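Local coordinates for protein acyl-coenzyme A oxidase 1 (Yarrowia lipolytica, PDB 5Y9D) that oxidises saturated acyl-CoAs to trans-2-enoyl-CoAs with its FAD cofactor and molecular oxygen, releasing hydrogen peroxide in peroxisomal fatty acid beta-oxidation, at residues 313-318 / 462-467; 375-380 / 570-575; 421-426 / 564-569. All blocks are in the same frame, centred on the assembly; numbering follows the deposited sequence.

Interaction 1 of 3, residues 313-318 / 462-467; sequences VSMIAD and TWEGDN. With FAD (flavin-adenine dinucleotide), chain C.
Met315, on a turn of helix 306-334, faces Glu464 in the irregular loop that precedes helix 467-486, their CA atoms 9.5 Å apart, and long side chains bridge the gap. With CG anti to its carbonyl carbon (chi1 -78°), Met315 runs straight toward the loop until the chain bends at chi3, which sets the terminal methyl against two residues at once. Met315 CE lies 3.2 Å from Glu464 CD and 3.4 Å from Trp463 NE1. The sulfur completes a Met-aromatic contact: Met315 SD sits at the edge of the Trp463 five-membered ring, 82° off the ring normal. The six-membered part of the indole turns an edge to the flavin, Trp463 CE3 coming 3.2 Å from FAD C6. Farther along the loop, Asp466 OD2 accepts a hydrogen bond of 2.6 Å from the ribose hydroxyl FAD O2B, while the Asp466 side chain also N-caps the helix that follows. Gln460 touches Met315 and receives a weak hydrogen bond from Trp463 NE1. The methionine thus packs behind a loop that meets both halves of the cofactor and bears Glu464, by similarity the proton acceptor, as in the flavin active site of acyl-CoA oxidases.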
loop_
_atom_site.group_PDB
_atom_site.type_symbol
_atom_site.label_atom_id
_atom_site.label_comp_id
_atom_site.label_asym_id
_atom_site.label_seq_id
_atom_site.Cartn_x
_atom_site.Cartn_y
_atom_site.Cartn_z
ATOM N N VAL A 313 -10.984 -1.847 -19.196
ATOM C CA VAL A 313 -11.464 -3.222 -19.312
ATOM C C VAL A 313 -10.338 -4.199 -19.100
ATOM O O VAL A 313 -10.470 -5.174 -18.346
ATOM C CB VAL A 313 -12.100 -3.475 -20.695
ATOM C CG1 VAL A 313 -12.173 -4.965 -21.016
ATOM C CG2 VAL A 313 -13.474 -2.844 -20.757
ATOM N N SER A 314 -9.209 -3.933 -19.744
ATOM C CA SER A 314 -8.038 -4.783 -19.545
ATOM C C SER A 314 -7.535 -4.717 -18.096
ATOM O O SER A 314 -6.991 -5.684 -17.604
ATOM C CB SER A 314 -6.928 -4.430 -20.530
ATOM O OG SER A 314 -6.130 -5.573 -20.770
ATOM N N MET A 315 -7.750 -3.599 -17.405
ATOM C CA MET A 315 -7.394 -3.500 -15.966
ATOM C C MET A 315 -8.243 -4.314 -14.969
ATOM O O MET A 315 -7.803 -4.552 -13.831
ATOM C CB MET A 315 -7.347 -2.050 -15.531
ATOM C CG MET A 315 -6.071 -1.385 -15.985
ATOM S SD MET A 315 -6.121 0.391 -15.762
ATOM C CE MET A 315 -5.234 0.908 -17.216
ATOM N N ILE A 316 -9.439 -4.736 -15.373
ATOM C CA ILE A 316 -10.233 -5.559 -14.507
ATOM C C ILE A 316 -9.551 -6.941 -14.464
ATOM O O ILE A 316 -9.451 -7.556 -13.416
ATOM C CB ILE A 316 -11.700 -5.631 -14.943
ATOM C CG1 ILE A 316 -12.330 -4.239 -15.009
ATOM C CG2 ILE A 316 -12.532 -6.411 -13.944
ATOM C CD1 ILE A 316 -13.459 -4.154 -16.018
ATOM N N ALA A 317 -9.032 -7.388 -15.588
ATOM C CA ALA A 317 -8.353 -8.675 -15.671
ATOM C C ALA A 317 -7.018 -8.640 -14.958
ATOM O O ALA A 317 -6.698 -9.570 -14.228
ATOM C CB ALA A 317 -8.166 -9.081 -17.130
ATOM N N ASP A 318 -6.229 -7.585 -15.164
ATOM C CA ASP A 318 -4.972 -7.480 -14.437
ATOM C C ASP A 318 -5.246 -7.679 -12.974
ATOM O O ASP A 318 -4.572 -8.457 -12.340
ATOM C CB ASP A 318 -4.264 -6.136 -14.605
ATOM C CG ASP A 318 -4.003 -5.769 -16.039
ATOM O OD1 ASP A 318 -3.858 -6.684 -16.881
ATOM O OD2 ASP A 318 -3.955 -4.543 -16.310
ATOM N N THR A 462 -4.479 4.981 -10.471
ATOM C CA THR A 462 -4.320 6.383 -10.791
ATOM C C THR A 462 -4.478 6.711 -12.258
ATOM O O THR A 462 -5.139 7.651 -12.605
ATOM C CB THR A 462 -2.932 6.841 -10.330
ATOM O OG1 THR A 462 -2.845 6.689 -8.918
ATOM C CG2 THR A 462 -2.661 8.262 -10.706
ATOM N N TRP A 463 -3.803 5.962 -13.108
ATOM C CA TRP A 463 -3.777 6.240 -14.534
ATOM C C TRP A 463 -4.940 5.678 -15.317
ATOM O O TRP A 463 -5.624 4.794 -14.866
ATOM C CB TRP A 463 -2.443 5.850 -15.155
ATOM C CG TRP A 463 -2.242 4.396 -15.338
ATOM C CD1 TRP A 463 -3.178 3.433 -15.263
ATOM C CD2 TRP A 463 -1.009 3.737 -15.615
ATOM N NE1 TRP A 463 -2.623 2.218 -15.489
ATOM C CE2 TRP A 463 -1.284 2.375 -15.710
ATOM C CE3 TRP A 463 0.299 4.172 -15.803
ATOM C CZ2 TRP A 463 -0.298 1.437 -15.971
ATOM C CZ3 TRP A 463 1.265 3.248 -16.072
ATOM C CH2 TRP A 463 0.967 1.896 -16.152
ATOM N N GLU A 464 -5.139 6.202 -16.513
ATOM C CA GLU A 464 -6.309 5.879 -17.299
ATOM C C GLU A 464 -7.600 6.101 -16.497
ATOM O O GLU A 464 -8.537 5.282 -16.549
ATOM C CB GLU A 464 -6.231 4.447 -17.758
ATOM C CG GLU A 464 -5.124 4.157 -18.739
ATOM C CD GLU A 464 -5.494 3.031 -19.662
ATOM O OE1 GLU A 464 -6.699 2.660 -19.661
ATOM O OE2 GLU A 464 -4.591 2.528 -20.375
ATOM N N GLY A 465 -7.620 7.221 -15.762
ATOM C CA GLY A 465 -8.677 7.583 -14.858
ATOM C C GLY A 465 -8.275 7.369 -13.416
ATOM O O GLY A 465 -8.053 6.240 -12.995
ATOM N N ASP A 466 -8.184 8.459 -12.665
ATOM C CA ASP A 466 -7.996 8.416 -11.232
ATOM C C ASP A 466 -9.213 7.712 -10.656
ATOM O O ASP A 466 -10.351 8.029 -10.992
ATOM C CB ASP A 466 -7.908 9.842 -10.687
ATOM C CG ASP A 466 -7.846 9.896 -9.156
ATOM O OD1 ASP A 466 -6.736 9.711 -8.616
ATOM O OD2 ASP A 466 -8.888 10.147 -8.505
ATOM N N ASN A 467 -8.990 6.739 -9.795
ATOM C CA ASN A 467 -10.112 5.894 -9.338
ATOM C C ASN A 467 -11.289 6.678 -8.711
ATOM O O ASN A 467 -12.448 6.418 -9.038
ATOM C CB ASN A 467 -9.611 4.823 -8.365
ATOM C CG ASN A 467 -9.047 3.611 -9.065
ATOM O OD1 ASN A 467 -8.937 3.558 -10.290
ATOM N ND2 ASN A 467 -8.707 2.599 -8.277
HETATM P PA FAD C . -5.780 15.133 -10.777
HETATM O O1A FAD C . -4.981 16.356 -10.661
HETATM O O2A FAD C . -6.925 15.047 -11.689
HETATM O O5B FAD C . -6.285 14.761 -9.341
HETATM C C5B FAD C . -5.549 14.967 -8.151
HETATM C C4B FAD C . -6.354 14.488 -6.954
HETATM O O4B FAD C . -7.513 15.289 -6.802
HETATM C C3B FAD C . -6.846 13.075 -7.140
HETATM O O3B FAD C . -6.708 12.366 -5.926
HETATM C C2B FAD C . -8.310 13.194 -7.437
HETATM O O2B FAD C . -9.005 12.109 -6.861
HETATM C C1B FAD C . -8.687 14.503 -6.795
HETATM N N9A FAD C . -9.733 15.141 -7.601
HETATM C C8A FAD C . -9.602 15.585 -8.845
HETATM N N7A FAD C . -10.748 16.100 -9.290
HETATM C C5A FAD C . -11.647 15.989 -8.314
HETATM C C6A FAD C . -13.070 16.331 -8.118
HETATM N N6A FAD C . -13.786 16.920 -9.079
HETATM N N1A FAD C . -13.622 16.042 -6.943
HETATM C C2A FAD C . -12.931 15.461 -5.979
HETATM N N3A FAD C . -11.652 15.118 -6.080
HETATM C C4A FAD C . -10.967 15.351 -7.204
HETATM N N1 FAD C . -0.948 9.936 -19.176
HETATM C C2 FAD C . -0.912 9.812 -20.500
HETATM O O2 FAD C . -1.622 10.545 -21.175
HETATM N N3 FAD C . -0.138 8.933 -21.116
HETATM C C4 FAD C . 0.652 8.106 -20.461
HETATM O O4 FAD C . 1.363 7.303 -21.045
HETATM C C4X FAD C . 0.670 8.173 -19.005
HETATM N N5 FAD C . 1.441 7.370 -18.290
HETATM C C5X FAD C . 1.447 7.461 -16.970
HETATM C C6 FAD C . 2.275 6.633 -16.267
HETATM C C7 FAD C . 2.311 6.699 -14.911
HETATM C C7M FAD C . 3.212 5.758 -14.171
HETATM C C8 FAD C . 1.446 7.671 -14.208
HETATM C C8M FAD C . 1.443 7.783 -12.719
HETATM C C9 FAD C . 0.619 8.501 -14.911
HETATM C C9A FAD C . 0.596 8.437 -16.272
HETATM N N10 FAD C . -0.233 9.283 -17.006
HETATM C C10 FAD C . -0.203 9.167 -18.385
HETATM C "C1'" FAD C . -1.090 10.269 -16.362
HETATM C "C2'" FAD C . -2.210 9.639 -15.551
HETATM O "O2'" FAD C . -3.269 9.239 -16.394
HETATM C "C3'" FAD C . -2.703 10.647 -14.541
HETATM O "O3'" FAD C . -1.921 10.485 -13.375
HETATM C "C4'" FAD C . -4.137 10.433 -14.130
HETATM O "O4'" FAD C . -5.010 10.773 -15.198
HETATM C "C5'" FAD C . -4.463 11.272 -12.906
HETATM O "O5'" FAD C . -4.413 12.635 -13.249
HETATM P P FAD C . -3.860 13.759 -12.302
HETATM O O1P FAD C . -2.629 13.339 -11.666
HETATM O O2P FAD C . -3.897 14.964 -13.131
HETATM O O3P FAD C . -4.881 13.882 -11.112
#

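Interaction 2 of 3, residues 375-380 / 570-575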
loop_
_atom_site.group_PDB
_atom_site.type_symbol
_atom_site.label_atom_id
_atom_site.label_comp_id
_atom_site.label_asym_id
_atom_site.label_seq_id
_atom_site.Cartn_x
_atom_site.Cartn_y
_atom_site.Cartn_z
ATOM N N ALA A 375 -14.097 -9.256 -14.977
ATOM C CA ALA A 375 -13.219 -9.117 -16.150
ATOM C C ALA A 375 -13.818 -9.724 -17.439
ATOM O O ALA A 375 -13.791 -9.100 -18.486
ATOM C CB ALA A 375 -11.867 -9.738 -15.848
ATOM N N ASP A 376 -14.398 -10.919 -17.366
ATOM C CA ASP A 376 -14.965 -11.554 -18.571
ATOM C C ASP A 376 -16.188 -10.841 -19.141
ATOM O O ASP A 376 -16.240 -10.627 -20.332
ATOM C CB ASP A 376 -15.292 -13.041 -18.331
ATOM C CG ASP A 376 -14.041 -13.885 -18.075
ATOM O OD1 ASP A 376 -12.959 -13.510 -18.575
ATOM O OD2 ASP A 376 -14.138 -14.913 -17.369
ATOM N N GLU A 377 -17.161 -10.457 -18.317
ATOM C CA GLU A 377 -18.305 -9.706 -18.835
ATOM C C GLU A 377 -17.811 -8.484 -19.599
ATOM O O GLU A 377 -18.072 -8.316 -20.784
ATOM C CB GLU A 377 -19.222 -9.237 -17.714
ATOM C CG GLU A 377 -19.948 -10.357 -16.995
ATOM C CD GLU A 377 -20.800 -9.856 -15.839
ATOM O OE1 GLU A 377 -20.298 -9.017 -15.038
ATOM O OE2 GLU A 377 -21.962 -10.320 -15.726
ATOM N N ALA A 378 -17.052 -7.660 -18.901
ATOM C CA ALA A 378 -16.570 -6.424 -19.442
ATOM C C ALA A 378 -15.870 -6.687 -20.771
ATOM O O ALA A 378 -16.152 -6.003 -21.740
ATOM C CB ALA A 378 -15.645 -5.741 -18.431
ATOM N N GLN A 379 -15.013 -7.714 -20.812
ATOM C CA GLN A 379 -14.248 -8.103 -22.022
ATOM C C GLN A 379 -15.141 -8.467 -23.213
ATOM O O GLN A 379 -14.907 -8.000 -24.342
ATOM C CB GLN A 379 -13.314 -9.290 -21.712
ATOM C CG GLN A 379 -12.269 -9.636 -22.779
ATOM C CD GLN A 379 -11.592 -11.004 -22.529
ATOM O OE1 GLN A 379 -11.170 -11.333 -21.396
ATOM N NE2 GLN A 379 -11.494 -11.807 -23.588
ATOM N N LYS A 380 -16.137 -9.313 -22.956
ATOM C CA LYS A 380 -17.082 -9.752 -23.994
ATOM C C LYS A 380 -17.775 -8.543 -24.613
ATOM O O LYS A 380 -18.009 -8.520 -25.808
ATOM C CB LYS A 380 -18.139 -10.724 -23.424
ATOM C CG LYS A 380 -18.752 -11.666 -24.454
ATOM C CD LYS A 380 -17.811 -12.836 -24.790
ATOM C CE LYS A 380 -18.235 -13.643 -26.032
ATOM N NZ LYS A 380 -17.161 -14.527 -26.592
ATOM N N ARG A 570 -20.005 -3.725 -6.075
ATOM C CA ARG A 570 -19.856 -4.942 -5.284
ATOM C C ARG A 570 -21.009 -5.917 -5.537
ATOM O O ARG A 570 -20.777 -7.129 -5.633
ATOM C CB ARG A 570 -19.692 -4.677 -3.798
ATOM C CG ARG A 570 -19.500 -5.963 -2.991
ATOM C CD ARG A 570 -18.215 -6.716 -3.410
ATOM N NE ARG A 570 -17.358 -6.850 -2.230
ATOM C CZ ARG A 570 -16.265 -6.144 -1.980
ATOM N NH1 ARG A 570 -15.775 -5.280 -2.849
ATOM N NH2 ARG A 570 -15.633 -6.339 -0.836
ATOM N N GLN A 571 -22.226 -5.373 -5.680
ATOM C CA GLN A 571 -23.429 -6.143 -6.041
ATOM C C GLN A 571 -23.306 -6.774 -7.438
ATOM O O GLN A 571 -23.740 -7.896 -7.672
ATOM C CB GLN A 571 -24.686 -5.240 -5.921
ATOM C CG GLN A 571 -26.004 -5.839 -6.401
ATOM C CD GLN A 571 -26.151 -5.802 -7.911
ATOM O OE1 GLN A 571 -25.646 -4.892 -8.585
ATOM N NE2 GLN A 571 -26.785 -6.813 -8.457
ATOM N N HIS A 572 -22.716 -6.057 -8.373
ATOM C CA HIS A 572 -22.492 -6.612 -9.690
ATOM C C HIS A 572 -21.573 -7.840 -9.682
ATOM O O HIS A 572 -21.807 -8.829 -10.417
ATOM C CB HIS A 572 -21.887 -5.560 -10.594
ATOM C CG HIS A 572 -21.972 -5.896 -12.045
ATOM N ND1 HIS A 572 -23.171 -6.089 -12.689
ATOM C CD2 HIS A 572 -21.013 -6.035 -12.987
ATOM C CE1 HIS A 572 -22.950 -6.352 -13.963
ATOM N NE2 HIS A 572 -21.648 -6.317 -14.171
ATOM N N LEU A 573 -20.526 -7.791 -8.867
ATOM C CA LEU A 573 -19.533 -8.863 -8.897
ATOM C C LEU A 573 -20.079 -10.092 -8.234
ATOM O O LEU A 573 -19.958 -11.203 -8.773
ATOM C CB LEU A 573 -18.234 -8.461 -8.233
ATOM C CG LEU A 573 -17.262 -7.671 -9.094
ATOM C CD1 LEU A 573 -16.054 -7.319 -8.219
ATOM C CD2 LEU A 573 -16.808 -8.441 -10.337
ATOM N N ILE A 574 -20.675 -9.887 -7.064
ATOM C CA ILE A 574 -21.339 -10.968 -6.334
ATOM C C ILE A 574 -22.349 -11.631 -7.273
ATOM O O ILE A 574 -22.328 -12.843 -7.452
ATOM C CB ILE A 574 -22.007 -10.443 -5.028
ATOM C CG1 ILE A 574 -20.924 -10.115 -3.993
ATOM C CG2 ILE A 574 -23.067 -11.427 -4.494
ATOM C CD1 ILE A 574 -21.444 -9.336 -2.804
ATOM N N SER A 575 -23.174 -10.825 -7.933
ATOM C CA SER A 575 -24.165 -11.373 -8.875
ATOM C C SER A 575 -23.534 -12.095 -10.033
ATOM O O SER A 575 -24.052 -13.124 -10.449
ATOM C CB SER A 575 -25.077 -10.290 -9.443
ATOM O OG SER A 575 -26.154 -10.056 -8.581
#
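Glu377 of helix 355-391 and His572 of helix 558-581 reach for each other from opposite directions between the two helices. The polar approach is a single one: Glu377 OE1 lies 3.1 Å from His572 NE2, with the carboxylate and imidazole planes 30° apart. Glu377 is extended beyond CG, which carries its carboxylate across to the second helix, where Glu377 OE1 is hydrogen-bonded to Ser576 OG, one turn beyond His572. His572 keeps CG anti to the backbone N (chi1 -164°), a setting that swings the ring out toward the glutamate. Were His572 replaced by an alanine, Glu377 OE1 would probably lose its neighbour on this side, leaving the carboxylate leaning on Ser576 with less to fix its rotation. Apolar packing between the two segments is slight, and together they bury just 87 Å². A salt bridge from Asp376 to Arg580 and a cation-pi contact of Arg570 with Tyr367 brace the same helix pair, whereas the Arg570 salt bridge to Glu606 goes to helix 589-606. The arrangement is a polar helix-helix contact near the surface, away from the active site, joining a helix of the C-alpha1 region to one of the C-terminal acyl-CoA oxidase region in this all-helical part of the fold.

Interaction 3 of 3, residues 421-426 / 564-569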
loop_
_atom_site.group_PDB
_atom_site.type_symbol
_atom_site.label_atom_id
_atom_site.label_comp_id
_atom_site.label_asym_id
_atom_site.label_seq_id
_atom_site.Cartn_x
_atom_site.Cartn_y
_atom_site.Cartn_z
ATOM N N LYS A 421 -13.206 -0.870 -12.918
ATOM C CA LYS A 421 -11.763 -0.582 -12.900
ATOM C C LYS A 421 -11.340 -0.068 -11.531
ATOM O O LYS A 421 -10.443 -0.618 -10.899
ATOM C CB LYS A 421 -11.399 0.434 -13.993
ATOM C CG LYS A 421 -9.924 0.752 -14.147
ATOM C CD LYS A 421 -9.425 1.802 -13.166
ATOM C CE LYS A 421 -8.204 2.530 -13.710
ATOM N NZ LYS A 421 -7.784 3.688 -12.877
ATOM N N ALA A 422 -11.980 0.983 -11.054
ATOM C CA ALA A 422 -11.543 1.549 -9.801
ATOM C C ALA A 422 -11.546 0.517 -8.679
ATOM O O ALA A 422 -10.541 0.304 -8.013
ATOM C CB ALA A 422 -12.372 2.776 -9.431
ATOM N N PHE A 423 -12.657 -0.150 -8.472
ATOM C CA PHE A 423 -12.756 -1.022 -7.301
ATOM C C PHE A 423 -11.921 -2.265 -7.436
ATOM O O PHE A 423 -11.257 -2.663 -6.441
ATOM C CB PHE A 423 -14.205 -1.337 -6.958
ATOM C CG PHE A 423 -14.966 -0.116 -6.565
ATOM C CD1 PHE A 423 -14.659 0.532 -5.385
ATOM C CD2 PHE A 423 -15.933 0.428 -7.398
ATOM C CE1 PHE A 423 -15.336 1.679 -5.012
ATOM C CE2 PHE A 423 -16.605 1.587 -7.034
ATOM C CZ PHE A 423 -16.308 2.222 -5.838
ATOM N N THR A 424 -11.900 -2.866 -8.630
ATOM C CA THR A 424 -11.023 -4.003 -8.796
ATOM C C THR A 424 -9.553 -3.685 -8.659
ATOM O O THR A 424 -8.862 -4.484 -8.072
ATOM C CB THR A 424 -11.270 -4.808 -10.044
ATOM O OG1 THR A 424 -11.070 -4.007 -11.211
ATOM C CG2 THR A 424 -12.693 -5.404 -9.965
ATOM N N THR A 425 -9.081 -2.525 -9.121
ATOM C CA THR A 425 -7.661 -2.162 -8.935
ATOM C C THR A 425 -7.313 -1.777 -7.470
ATOM O O THR A 425 -6.261 -2.120 -6.975
ATOM C CB THR A 425 -7.187 -1.066 -9.919
ATOM O OG1 THR A 425 -7.922 0.174 -9.734
ATOM C CG2 THR A 425 -7.344 -1.582 -11.334
ATOM N N TRP A 426 -8.203 -1.089 -6.776
ATOM C CA TRP A 426 -8.033 -0.943 -5.337
ATOM C C TRP A 426 -8.059 -2.269 -4.572
ATOM O O TRP A 426 -7.329 -2.436 -3.586
ATOM C CB TRP A 426 -9.109 -0.061 -4.741
ATOM C CG TRP A 426 -8.833 1.396 -4.781
ATOM C CD1 TRP A 426 -7.637 2.013 -4.693
ATOM C CD2 TRP A 426 -9.815 2.423 -4.880
ATOM N NE1 TRP A 426 -7.810 3.381 -4.741
ATOM C CE2 TRP A 426 -9.141 3.652 -4.843
ATOM C CE3 TRP A 426 -11.209 2.415 -4.989
ATOM C CZ2 TRP A 426 -9.798 4.861 -4.927
ATOM C CZ3 TRP A 426 -11.871 3.621 -5.041
ATOM C CH2 TRP A 426 -11.160 4.835 -5.028
ATOM N N CYS A 564 -22.536 4.941 -4.090
ATOM C CA CYS A 564 -23.365 4.181 -4.995
ATOM C C CYS A 564 -22.537 3.313 -5.923
ATOM O O CYS A 564 -22.870 2.158 -6.182
ATOM C CB CYS A 564 -24.274 5.130 -5.782
ATOM S SG CYS A 564 -25.372 6.076 -4.692
ATOM N N ALA A 565 -21.438 3.877 -6.403
ATOM C CA ALA A 565 -20.532 3.159 -7.265
ATOM C C ALA A 565 -20.078 1.956 -6.514
ATOM O O ALA A 565 -20.067 0.851 -7.035
ATOM C CB ALA A 565 -19.340 4.027 -7.626
ATOM N N ARG A 566 -19.733 2.182 -5.258
ATOM C CA ARG A 566 -19.141 1.146 -4.450
ATOM C C ARG A 566 -20.068 -0.003 -4.223
ATOM O O ARG A 566 -19.653 -1.106 -4.473
ATOM C CB ARG A 566 -18.672 1.661 -3.082
ATOM C CG ARG A 566 -17.574 0.777 -2.492
ATOM C CD ARG A 566 -17.814 0.471 -1.052
ATOM N NE ARG A 566 -17.118 1.399 -0.188
ATOM C CZ ARG A 566 -17.450 1.614 1.088
ATOM N NH1 ARG A 566 -18.501 0.976 1.621
ATOM N NH2 ARG A 566 -16.735 2.474 1.829
ATOM N N ILE A 567 -21.285 0.248 -3.704
ATOM C CA ILE A 567 -22.241 -0.847 -3.464
ATOM C C ILE A 567 -22.671 -1.543 -4.758
ATOM O O ILE A 567 -22.787 -2.745 -4.790
ATOM C CB ILE A 567 -23.549 -0.442 -2.751
ATOM C CG1 ILE A 567 -23.346 0.654 -1.720
ATOM C CG2 ILE A 567 -24.161 -1.653 -2.049
ATOM C CD1 ILE A 567 -22.338 0.291 -0.654
ATOM N N HIS A 568 -22.914 -0.793 -5.817
ATOM C CA HIS A 568 -23.485 -1.373 -7.044
ATOM C C HIS A 568 -22.455 -2.250 -7.751
ATOM O O HIS A 568 -22.771 -3.311 -8.275
ATOM C CB HIS A 568 -23.945 -0.255 -7.987
ATOM C CG HIS A 568 -24.049 -0.681 -9.418
ATOM N ND1 HIS A 568 -25.102 -1.422 -9.898
ATOM C CD2 HIS A 568 -23.207 -0.511 -10.458
ATOM C CE1 HIS A 568 -24.920 -1.669 -11.181
ATOM N NE2 HIS A 568 -23.774 -1.138 -11.542
ATOM N N THR A 569 -21.220 -1.774 -7.778
ATOM C CA THR A 569 -20.101 -2.565 -8.228
ATOM C C THR A 569 -19.992 -3.838 -7.413
ATOM O O THR A 569 -19.904 -4.937 -8.006
ATOM C CB THR A 569 -18.756 -1.811 -8.143
ATOM O OG1 THR A 569 -18.795 -0.649 -8.979
ATOM C CG2 THR A 569 -17.649 -2.692 -8.637
#
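The Phe423 ring projects from helix 400-437 onto the backbone of helix 558-581, where Ala565, Arg566 and Thr569 receive it. The two short segments cross at -76°, with axes 10.4 Å apart at closest approach, and the phenyl group spans the space between them. CG stands anti to the carbonyl carbon of Phe423 (chi1 -64°), and the ring's far end arrives at the opposing chain: Phe423 CZ is 3.3 Å from Arg566 CA. Ala565 CB lies at the ring edge, in its plane, 3.7 Å from Phe423 CE2. Arg566 passes at about a right angle, its aliphatic CG 3.5 Å from Phe423 CE1; the guanidinium leads off to a salt bridge with Asp607, its plane 83° from that of the ring. Thr569 meets the ring obliquely, OG1 standing 3.4 Å from Phe423 CD2. That hydroxyl donates to Ala565 O at 2.8 Å, and Thr569 N reaches the same oxygen from the opposite face of the carbonyl plane. Ala565 O and the Thr569 hydroxyl are thus satisfied within their own helix, and the contact between the helices rests on van der Waals packing and exclusion of water, without any hydrogen bond across it.

In the fold
The three contacts tie one helical bundle together from the flavin outward. Interactions 1 and 3 have centres 11 Å apart and meet through Lys421, whose NZ lies 2.6 Å from Gly465 O and 2.8 Å from Asn467 OD1, both probable hydrogen bonds, so helix 400-437 grips the loop that carries four of the FAD-pocket residues. On the same helix, the side chain of Phe423 is about 12 Å from the bound FAD. Interactions 2 and 3 share helix 558-581, their centres likewise 11 Å apart, and touch where Leu573 CD1 packs 4.2 Å from Thr424 CG2. Helix 306-334 links interaction 1 to interaction 2, with Ile316 CD1 3.6 Å from Ala378 CB, though their centres are 15 Å apart.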